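Local coordinates for protein serpin-12 (Manduca sexta, PDB 6CJ7) that probably inhibits serine proteases as a serpin and controls prophenoloxidase activation in larval hemolymph, at residues N35-P40 and I277-N282; K357-I362 and A375-P380; I76-N81 and V116-S121; K94-V99 and A143-D148. All coordinates share one frame; numbering follows the deposited sequence.

Contact 1 (N35-P40 and I277-N282); sequences NLAASP and IKADIN
The flat carbonyl of Ala-37 is met by two methyls from opposite sides of its plane: Ala-279 CB, clearly out of the plane, is 3.3 Å from Ala-37 O, and Ile-281 CD1, closer to the plane, is 3.6 Å from the same O. The methylene CB of Asn-35 rests 3.8 Å from Ile-277 CD1, while the flat amide beyond it turns to the chain outside, OD1 accepting from Met-378 N and ND2 giving to Asp-379 O, two bonds that hold the amide in its rotation. The rest is apolar packing of isoleucine branches on alanine methyls. Ile-277 extends its CG1 arm anti to the backbone N (chi1 -177°), which brings CD1 against Ala-37 CB, 3.6 Å away. Ala-37 CB also sits 4.3 Å from Ala-279 CB, and Ala-38 CB meets Ile-281 CD1 at 4.1 Å. With an alanine here instead of Ile-277, the CG1-CD1 arm would be missing, and a gap would probably open beside the methylene of Asn-35 and the methyl of Ala-37. The strands run 71° apart, 6.5 Å between axes, joined by apolar contact; 36-38 pairs instead with 370-377, and 277-282 with 317-326. Ser-39 N bonds to His-320 NE2 close by. This steep layering of one sheet on another, with alanines at the crossing, fits the serpin core where sheet B backs sheet A, near the region known as the shutter.

Contact 2 (K357-I362 and A375-P380); sequences KPFLAI and ARIMDP
Phe-359 and Ile-377 exchange both of their backbone hydrogen bonds: Ile-377 N gives to Phe-359 O over 2.9 Å, while Phe-359 N reaches Ile-377 O at 3.2 Å. One hydrogen-bonded pair further on, Ala-361 N donates to Ala-375 O at 2.9 Å, and Ala-375 N returns a bond of 2.8 Å to Ala-361 O. The carbonyl of Ala-375 also takes a CA-H contact from Leu-360 CA. Leu-360 and Arg-376, a non-hydrogen-bonded pair, turn their backbone groups outward, to Val-237 and Leu-36 respectively. These strands, 359-365 and 370-377, form the antiparallel hairpin of serpin sheet B, flanked by 232-239 and 36-38. On the face shared by Phe-359 and Ile-377 the two side chains lie side by side, and Ile-377 CB stands over the ring, 3.9 Å from its centroid, in a CH-pi contact offset toward the rim and nearest CZ. A chi1 of 63° lays the CZ side of the ring against Ile-377 CB; Lys-357 O lies at the ring edge, in plane. On the other face Leu-360 CD2 touches Arg-376 CB at 4.0 Å. The guanidinium beyond is amply satisfied: NH1 forms a salt bridge with Asp-246 and bonds to Ala-29 O, and NH2 bonds to Gln-32 O and Gly-34 O. Past the strands, the side chains of Met-378 and Pro-358 cross at about a right angle, Met-378 SD 3.9 Å from Pro-358 CB.

Contact 3 (I76-N81 and V116-S121); sequences IFKKVN and VNNFDS
Asn-81 and Asn-118 join two helices of the serpin fold, 70-85 and the C-terminal part of 109-118, which probably correspond to helices D and E of the family. Of the polar contacts, one is direct: Asn-81 ND2 donates to Asn-118 O at 3.2 Å, the acceptor lying within 4° of the amide plane of Asn-81. The other passes through a water, which gives one hydrogen to Asn-81 OD1 and one to Asp-120 OD2, an arrangement that employs both ends of the amide. A leucine in place of Asn-81 would probably leave the carbonyl of Asn-118 without this N-H and the water without one of its two acceptors. A CA-H contact from Lys-78 CA adds to the partners of Asn-118 O, 3.2 Å away.

Apolar contact comes from Phe-77, whose CB meets Phe-119 CE2 at 3.9 Å, the two side chains crossing obliquely with helix 40-51 beyond both. The aliphatic chain of Lys-78 crosses that of Asn-118 and passes the carbonyl of Asn-117, with Lys-78 CG 3.7 Å from Asn-117 O, while NZ goes to Glu-82 in its own helix. Asp-120, in a left-handed backbone conformation, crosses Asn-81 at about a right angle, with Asp-120 CB 3.7 Å from Asn-81 CG.

Contact 4 (K94-V99 and A143-D148); sequences KTANNV and ASKTND
Lys-94 and Lys-145 each lay an aliphatic chain against the other segment's backbone. Lys-94 CB sits 3.4 Å from Lys-145 O and 3.9 Å from Thr-146 CA; its chain then bends at chi2 (-69°), bringing CE to Asn-147 ND2 at 3.4 Å, where the two side chains cross at about a right angle. Lys-145 comes the other way. Bent at both chi2 and chi3, it folds across the strand until Lys-145 CE is 3.4 Å from Thr-95 O. Its NZ and that carbonyl share a water, which donates to Thr-95 O, although the distance from the water to Lys-145 NZ is doubtfully short. Further along the strand Ala-96 points its methyl at the helix end, with Ala-96 CB 3.7 Å from Lys-145 CB and 4.1 Å from Thr-146 CG2. The hydroxyl of Thr-146 is engaged away from the strand, with Ile-142 O and Ile-150 N. The strand belongs to 92-102 of serpin sheet A, bonded to 165-174, and the helix is the C-terminal part of 131-145, probably helix F, whose Trp-141 also covers Ala-96.

Overall arrangement
Contacts 1 and 2 touch, their centres 12 Å apart, because strand 36-38 is the neighbour of 370-377: Leu-36 O meets Arg-376 N. Contacts 3 and 4, 15 Å apart, touch through Asp-120 O and Asn-97 ND2, and their segments alternate along the chain, helix 70-85 leading into strand 92-102. Both fall in sequence between the two halves of contact 1, whereas contact 2 comes after all of them. Contacts 2 and 3 lie about 30 Å apart between centres, on opposite sides of the chain's centre. Contact 1, near that centre, layers sheet B on sheet A; contact 3 joins two helices, and contact 4 sets a third against sheet A, the sheet into which serpins insert their cleaved reactive loop.

Contact 1 (N35-P40 and I277-N282)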
# COMPACT_ATOMS: atom_id res chain seq x y z
N ASN A 35 -7.23 11.03 -7.30
CA ASN A 35 -6.93 10.20 -6.14
C ASN A 35 -5.98 9.07 -6.52
O ASN A 35 -6.11 8.46 -7.58
CB ASN A 35 -8.21 9.61 -5.55
CG ASN A 35 -9.04 10.63 -4.82
OD1 ASN A 35 -8.55 11.70 -4.48
ND2 ASN A 35 -10.30 10.32 -4.59
N LEU A 36 -5.02 8.81 -5.65
CA LEU A 36 -4.08 7.72 -5.87
C LEU A 36 -3.78 7.05 -4.54
O LEU A 36 -3.51 7.73 -3.55
CB LEU A 36 -2.79 8.25 -6.51
CG LEU A 36 -1.84 7.17 -7.02
CD1 LEU A 36 -2.39 6.57 -8.31
CD2 LEU A 36 -0.44 7.75 -7.23
N ALA A 37 -3.83 5.72 -4.53
CA ALA A 37 -3.61 4.96 -3.31
C ALA A 37 -2.88 3.67 -3.65
O ALA A 37 -3.19 3.04 -4.66
CB ALA A 37 -4.93 4.63 -2.61
N ALA A 38 -1.91 3.30 -2.81
CA ALA A 38 -1.20 2.05 -3.00
C ALA A 38 -0.48 1.71 -1.70
O ALA A 38 -0.27 2.58 -0.85
CB ALA A 38 -0.19 2.11 -4.15
N SER A 39 -0.09 0.45 -1.57
CA SER A 39 0.68 0.02 -0.41
C SER A 39 2.13 -0.20 -0.78
O SER A 39 2.43 -1.18 -1.48
CB SER A 39 0.09 -1.26 0.18
OG SER A 39 0.96 -1.75 1.21
N PRO A 40 3.08 0.63 -0.32
CA PRO A 40 4.50 0.29 -0.55
C PRO A 40 4.87 -1.06 0.02
O PRO A 40 5.72 -1.76 -0.57
CB PRO A 40 5.25 1.43 0.16
CG PRO A 40 4.26 2.59 0.12
CD PRO A 40 2.91 1.93 0.35
N ILE A 277 -10.90 5.09 0.20
CA ILE A 277 -10.28 5.08 -1.12
C ILE A 277 -9.90 3.64 -1.47
O ILE A 277 -9.29 2.94 -0.66
CB ILE A 277 -9.07 6.03 -1.18
CG1 ILE A 277 -8.49 6.06 -2.59
CG2 ILE A 277 -8.01 5.70 -0.14
CD1 ILE A 277 -7.46 7.15 -2.78
N LYS A 278 -10.30 3.21 -2.66
CA LYS A 278 -9.98 1.87 -3.16
C LYS A 278 -9.26 2.02 -4.49
O LYS A 278 -9.71 2.77 -5.36
CB LYS A 278 -11.24 1.03 -3.36
CG LYS A 278 -10.98 -0.33 -4.00
CD LYS A 278 -12.24 -0.93 -4.59
CE LYS A 278 -12.21 -2.44 -4.47
NZ LYS A 278 -10.84 -2.97 -4.71
N ALA A 279 -8.16 1.29 -4.65
CA ALA A 279 -7.44 1.30 -5.91
C ALA A 279 -7.14 -0.14 -6.31
O ALA A 279 -6.67 -0.92 -5.49
CB ALA A 279 -6.13 2.09 -5.80
N ASP A 280 -7.42 -0.47 -7.57
CA ASP A 280 -7.01 -1.73 -8.18
C ASP A 280 -6.02 -1.41 -9.29
O ASP A 280 -6.35 -0.64 -10.20
CB ASP A 280 -8.20 -2.50 -8.75
CG ASP A 280 -9.29 -2.75 -7.73
OD1 ASP A 280 -10.46 -2.53 -8.08
OD2 ASP A 280 -8.98 -3.19 -6.60
N ILE A 281 -4.83 -2.02 -9.24
CA ILE A 281 -3.69 -1.57 -10.02
C ILE A 281 -3.05 -2.74 -10.74
O ILE A 281 -2.67 -3.74 -10.12
CB ILE A 281 -2.64 -0.87 -9.15
CG1 ILE A 281 -3.24 0.35 -8.45
CG2 ILE A 281 -1.46 -0.48 -9.99
CD1 ILE A 281 -2.31 0.91 -7.40
N ASN A 282 -2.90 -2.61 -12.06
CA ASN A 282 -2.06 -3.49 -12.85
C ASN A 282 -0.64 -2.93 -12.84
O ASN A 282 -0.39 -1.85 -13.39
CB ASN A 282 -2.63 -3.60 -14.26
CG ASN A 282 -1.78 -4.44 -15.19
OD1 ASN A 282 -0.63 -4.79 -14.90
ND2 ASN A 282 -2.34 -4.74 -16.35

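Contact 2 (K357-I362 and A375-P380)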
# COMPACT_ATOMS: atom_id res chain seq x y z
N LYS A 357 -8.31 20.88 1.28
CA LYS A 357 -7.65 20.97 -0.02
C LYS A 357 -6.81 19.71 -0.14
O LYS A 357 -6.64 18.98 0.85
CB LYS A 357 -6.80 22.23 -0.13
CG LYS A 357 -5.65 22.30 0.85
CD LYS A 357 -4.89 23.61 0.69
CE LYS A 357 -3.80 23.75 1.72
NZ LYS A 357 -2.84 24.83 1.37
N PRO A 358 -6.30 19.40 -1.33
CA PRO A 358 -5.57 18.14 -1.51
C PRO A 358 -4.42 17.94 -0.52
O PRO A 358 -3.69 18.88 -0.18
CB PRO A 358 -5.07 18.23 -2.95
CG PRO A 358 -6.11 18.99 -3.62
CD PRO A 358 -6.57 20.05 -2.63
N PHE A 359 -4.27 16.70 -0.07
CA PHE A 359 -3.31 16.37 0.99
C PHE A 359 -2.83 14.94 0.81
O PHE A 359 -3.37 14.18 0.01
CB PHE A 359 -3.93 16.56 2.39
CG PHE A 359 -5.11 15.66 2.67
CD1 PHE A 359 -6.39 16.08 2.36
CD2 PHE A 359 -4.93 14.44 3.29
CE1 PHE A 359 -7.49 15.27 2.63
CE2 PHE A 359 -6.01 13.62 3.56
CZ PHE A 359 -7.29 14.03 3.23
N LEU A 360 -1.77 14.60 1.55
CA LEU A 360 -1.19 13.27 1.55
C LEU A 360 -1.53 12.58 2.87
O LEU A 360 -1.45 13.20 3.93
CB LEU A 360 0.32 13.32 1.43
CG LEU A 360 0.95 13.88 0.16
CD1 LEU A 360 2.46 13.65 0.27
CD2 LEU A 360 0.38 13.17 -1.07
N ALA A 361 -1.89 11.31 2.80
CA ALA A 361 -2.09 10.52 4.01
C ALA A 361 -1.23 9.27 3.93
O ALA A 361 -1.20 8.59 2.90
CB ALA A 361 -3.56 10.14 4.20
N ILE A 362 -0.54 8.95 5.02
CA ILE A 362 0.36 7.80 5.07
C ILE A 362 -0.04 6.97 6.27
O ILE A 362 -0.11 7.50 7.39
CB ILE A 362 1.83 8.23 5.17
CG1 ILE A 362 2.22 9.02 3.92
CG2 ILE A 362 2.75 7.00 5.33
CD1 ILE A 362 3.62 9.59 3.96
N ALA A 375 -1.51 7.60 0.25
CA ALA A 375 -2.65 8.08 -0.52
C ALA A 375 -2.47 9.55 -0.82
O ALA A 375 -2.17 10.35 0.08
CB ALA A 375 -3.98 7.86 0.21
N ARG A 376 -2.67 9.91 -2.08
CA ARG A 376 -2.81 11.30 -2.48
C ARG A 376 -4.31 11.57 -2.61
O ARG A 376 -4.97 11.05 -3.52
CB ARG A 376 -2.06 11.55 -3.79
CG ARG A 376 -2.27 12.94 -4.43
CD ARG A 376 -1.46 13.08 -5.67
NE ARG A 376 -2.14 12.39 -6.76
CZ ARG A 376 -1.62 12.12 -7.95
NH1 ARG A 376 -0.40 12.52 -8.24
NH2 ARG A 376 -2.34 11.47 -8.85
N ILE A 377 -4.85 12.35 -1.69
CA ILE A 377 -6.28 12.60 -1.63
C ILE A 377 -6.53 13.92 -2.36
O ILE A 377 -6.33 15.00 -1.80
CB ILE A 377 -6.79 12.65 -0.18
CG1 ILE A 377 -6.33 11.39 0.57
CG2 ILE A 377 -8.30 12.82 -0.17
CD1 ILE A 377 -7.11 10.16 0.24
N MET A 378 -6.97 13.81 -3.62
CA MET A 378 -7.42 14.95 -4.41
C MET A 378 -8.88 15.28 -4.21
O MET A 378 -9.29 16.42 -4.45
CB MET A 378 -7.20 14.71 -5.91
CG MET A 378 -5.78 14.39 -6.33
SD MET A 378 -4.50 15.53 -5.70
CE MET A 378 -4.62 17.01 -6.80
N ASP A 379 -9.69 14.30 -3.84
CA ASP A 379 -11.14 14.48 -3.75
C ASP A 379 -11.68 13.43 -2.79
O ASP A 379 -11.88 12.28 -3.18
CB ASP A 379 -11.79 14.33 -5.14
CG ASP A 379 -13.28 14.62 -5.14
OD1 ASP A 379 -13.88 14.70 -4.04
OD2 ASP A 379 -13.87 14.76 -6.24
N PRO A 380 -11.93 13.79 -1.53
CA PRO A 380 -12.37 12.79 -0.55
C PRO A 380 -13.79 12.28 -0.77
O PRO A 380 -14.20 11.36 -0.06
CB PRO A 380 -12.25 13.53 0.79
CG PRO A 380 -12.50 14.97 0.41
CD PRO A 380 -11.82 15.14 -0.94

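Contact 3 (I76-N81 and V116-S121)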
# COMPACT_ATOMS: atom_id res chain seq x y z
N ILE A 76 13.61 -9.66 6.92
CA ILE A 76 12.90 -8.43 7.26
C ILE A 76 11.40 -8.66 7.22
O ILE A 76 10.67 -8.31 8.15
CB ILE A 76 13.33 -7.29 6.33
CG1 ILE A 76 14.70 -6.75 6.77
CG2 ILE A 76 12.28 -6.17 6.30
CD1 ILE A 76 15.42 -5.98 5.70
N PHE A 77 10.91 -9.27 6.14
CA PHE A 77 9.46 -9.38 6.04
C PHE A 77 8.89 -10.47 6.92
O PHE A 77 7.73 -10.36 7.33
CB PHE A 77 9.05 -9.53 4.57
CG PHE A 77 9.22 -8.25 3.81
CD1 PHE A 77 8.40 -7.16 4.08
CD2 PHE A 77 10.25 -8.09 2.91
CE1 PHE A 77 8.57 -5.97 3.41
CE2 PHE A 77 10.43 -6.89 2.25
CZ PHE A 77 9.59 -5.83 2.50
N LYS A 78 9.68 -11.48 7.30
CA LYS A 78 9.18 -12.40 8.31
C LYS A 78 8.87 -11.64 9.59
O LYS A 78 7.82 -11.86 10.21
CB LYS A 78 10.19 -13.53 8.58
CG LYS A 78 9.70 -14.55 9.60
CD LYS A 78 10.67 -15.73 9.71
CE LYS A 78 10.25 -16.67 10.81
NZ LYS A 78 10.90 -16.31 12.11
N LYS A 79 9.75 -10.72 9.99
CA LYS A 79 9.53 -10.00 11.24
C LYS A 79 8.40 -9.00 11.11
O LYS A 79 7.60 -8.84 12.04
CB LYS A 79 10.80 -9.30 11.70
CG LYS A 79 10.72 -8.91 13.16
CD LYS A 79 11.91 -8.10 13.63
CE LYS A 79 11.62 -7.54 15.00
NZ LYS A 79 10.29 -6.86 14.99
N VAL A 80 8.30 -8.30 9.96
CA VAL A 80 7.19 -7.37 9.77
C VAL A 80 5.87 -8.10 9.88
O VAL A 80 4.92 -7.62 10.53
CB VAL A 80 7.33 -6.65 8.41
CG1 VAL A 80 6.06 -5.85 8.10
CG2 VAL A 80 8.57 -5.76 8.41
N ASN A 81 5.78 -9.26 9.25
CA ASN A 81 4.55 -10.04 9.32
C ASN A 81 4.30 -10.56 10.73
O ASN A 81 3.15 -10.61 11.17
CB ASN A 81 4.60 -11.17 8.30
CG ASN A 81 4.24 -10.69 6.91
OD1 ASN A 81 3.28 -9.94 6.74
ND2 ASN A 81 5.02 -11.11 5.90
N VAL A 116 5.14 -19.09 2.70
CA VAL A 116 4.27 -19.26 3.86
C VAL A 116 4.95 -18.79 5.13
O VAL A 116 4.35 -18.08 5.95
CB VAL A 116 3.82 -20.73 3.95
CG1 VAL A 116 3.02 -20.97 5.24
CG2 VAL A 116 3.02 -21.13 2.72
N ASN A 117 6.22 -19.15 5.31
CA ASN A 117 6.89 -18.90 6.58
C ASN A 117 7.42 -17.47 6.74
O ASN A 117 7.64 -17.04 7.87
CB ASN A 117 8.05 -19.88 6.77
CG ASN A 117 7.58 -21.33 6.86
OD1 ASN A 117 6.46 -21.60 7.28
ND2 ASN A 117 8.45 -22.26 6.48
N ASN A 118 7.64 -16.74 5.64
CA ASN A 118 8.27 -15.43 5.72
C ASN A 118 7.43 -14.30 5.14
O ASN A 118 7.50 -13.19 5.65
CB ASN A 118 9.63 -15.42 5.00
CG ASN A 118 10.67 -16.26 5.71
OD1 ASN A 118 11.71 -15.74 6.16
ND2 ASN A 118 10.41 -17.56 5.80
N PHE A 119 6.66 -14.57 4.08
CA PHE A 119 6.01 -13.51 3.32
C PHE A 119 4.49 -13.48 3.47
O PHE A 119 3.83 -12.68 2.78
CB PHE A 119 6.42 -13.63 1.85
CG PHE A 119 7.85 -13.24 1.60
CD1 PHE A 119 8.85 -14.20 1.51
CD2 PHE A 119 8.22 -11.91 1.52
CE1 PHE A 119 10.18 -13.83 1.31
CE2 PHE A 119 9.53 -11.55 1.31
CZ PHE A 119 10.52 -12.51 1.22
N ASP A 120 3.92 -14.28 4.38
CA ASP A 120 2.47 -14.36 4.54
C ASP A 120 1.79 -14.53 3.18
O ASP A 120 0.83 -13.86 2.82
CB ASP A 120 1.94 -13.13 5.28
CG ASP A 120 0.45 -13.20 5.55
OD1 ASP A 120 -0.07 -14.31 5.81
OD2 ASP A 120 -0.21 -12.15 5.46
N SER A 121 2.35 -15.44 2.39
CA SER A 121 1.93 -15.62 1.01
C SER A 121 1.88 -17.12 0.75
O SER A 121 1.86 -17.93 1.69
CB SER A 121 2.87 -14.86 0.06
OG SER A 121 2.38 -14.88 -1.28
O HOH W 1 1.32 -9.72 4.72

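Contact 4 (K94-V99 and A143-D148)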
# COMPACT_ATOMS: atom_id res chain seq x y z
N LYS A 94 -5.92 -6.34 6.90
CA LYS A 94 -6.11 -7.61 6.21
C LYS A 94 -5.25 -7.62 4.97
O LYS A 94 -5.34 -6.71 4.14
CB LYS A 94 -7.58 -7.84 5.84
CG LYS A 94 -8.54 -7.98 7.00
CD LYS A 94 -8.29 -9.28 7.74
CE LYS A 94 -9.34 -9.51 8.81
NZ LYS A 94 -9.15 -10.84 9.46
N THR A 95 -4.41 -8.64 4.83
CA THR A 95 -3.55 -8.76 3.66
C THR A 95 -3.90 -10.04 2.93
O THR A 95 -4.29 -11.04 3.53
CB THR A 95 -2.07 -8.74 4.02
OG1 THR A 95 -1.79 -9.80 4.95
CG2 THR A 95 -1.68 -7.41 4.64
N ALA A 96 -3.77 -10.00 1.60
CA ALA A 96 -3.93 -11.19 0.78
C ALA A 96 -2.79 -11.22 -0.23
O ALA A 96 -2.77 -10.43 -1.18
CB ALA A 96 -5.29 -11.21 0.07
N ASN A 97 -1.84 -12.12 -0.02
CA ASN A 97 -0.68 -12.29 -0.89
C ASN A 97 -0.71 -13.71 -1.45
O ASN A 97 -0.89 -14.67 -0.70
CB ASN A 97 0.63 -12.05 -0.13
CG ASN A 97 0.62 -10.74 0.66
OD1 ASN A 97 0.51 -9.67 0.08
ND2 ASN A 97 0.76 -10.84 1.99
N ASN A 98 -0.53 -13.84 -2.77
CA ASN A 98 -0.49 -15.19 -3.33
C ASN A 98 0.19 -15.16 -4.69
O ASN A 98 0.23 -14.14 -5.38
CB ASN A 98 -1.90 -15.79 -3.45
CG ASN A 98 -1.94 -17.29 -3.17
OD1 ASN A 98 -1.04 -18.05 -3.54
ND2 ASN A 98 -3.02 -17.74 -2.53
N VAL A 99 0.71 -16.32 -5.08
CA VAL A 99 1.27 -16.55 -6.41
C VAL A 99 0.49 -17.70 -7.01
O VAL A 99 0.57 -18.84 -6.52
CB VAL A 99 2.77 -16.87 -6.36
CG1 VAL A 99 3.33 -17.04 -7.78
CG2 VAL A 99 3.55 -15.82 -5.60
N ALA A 143 -11.35 -11.97 -1.65
CA ALA A 143 -12.45 -11.44 -0.84
C ALA A 143 -12.51 -12.12 0.52
O ALA A 143 -12.79 -11.46 1.54
CB ALA A 143 -13.77 -11.61 -1.59
N SER A 144 -12.24 -13.43 0.58
CA SER A 144 -12.27 -14.15 1.84
C SER A 144 -11.17 -13.70 2.80
O SER A 144 -11.30 -13.89 4.01
CB SER A 144 -12.15 -15.66 1.60
OG SER A 144 -10.84 -16.02 1.21
N LYS A 145 -10.11 -13.09 2.29
CA LYS A 145 -8.98 -12.66 3.09
C LYS A 145 -9.03 -11.18 3.46
O LYS A 145 -8.17 -10.73 4.22
CB LYS A 145 -7.66 -12.92 2.35
CG LYS A 145 -7.31 -14.40 2.15
CD LYS A 145 -6.58 -14.95 3.36
CE LYS A 145 -5.22 -14.28 3.50
NZ LYS A 145 -4.58 -14.59 4.81
N THR A 146 -9.99 -10.43 2.92
CA THR A 146 -10.02 -8.97 3.05
C THR A 146 -11.38 -8.48 3.55
O THR A 146 -11.79 -7.36 3.22
CB THR A 146 -9.68 -8.29 1.73
OG1 THR A 146 -10.63 -8.70 0.73
CG2 THR A 146 -8.25 -8.64 1.28
N ASN A 147 -12.08 -9.29 4.33
CA ASN A 147 -13.40 -8.93 4.86
C ASN A 147 -14.35 -8.52 3.73
O ASN A 147 -15.17 -7.61 3.86
CB ASN A 147 -13.29 -7.81 5.90
CG ASN A 147 -12.78 -8.31 7.25
OD1 ASN A 147 -12.78 -7.55 8.24
ND2 ASN A 147 -12.36 -9.57 7.31
N ASP A 148 -14.22 -9.19 2.58
CA ASP A 148 -15.03 -8.94 1.38
C ASP A 148 -14.86 -7.53 0.82
O ASP A 148 -15.68 -7.08 0.02
CB ASP A 148 -16.52 -9.22 1.65
CG ASP A 148 -16.80 -10.69 1.87
OD1 ASP A 148 -17.47 -11.03 2.86
OD2 ASP A 148 -16.34 -11.52 1.05
O HOH W 2 -2.72 -12.91 4.97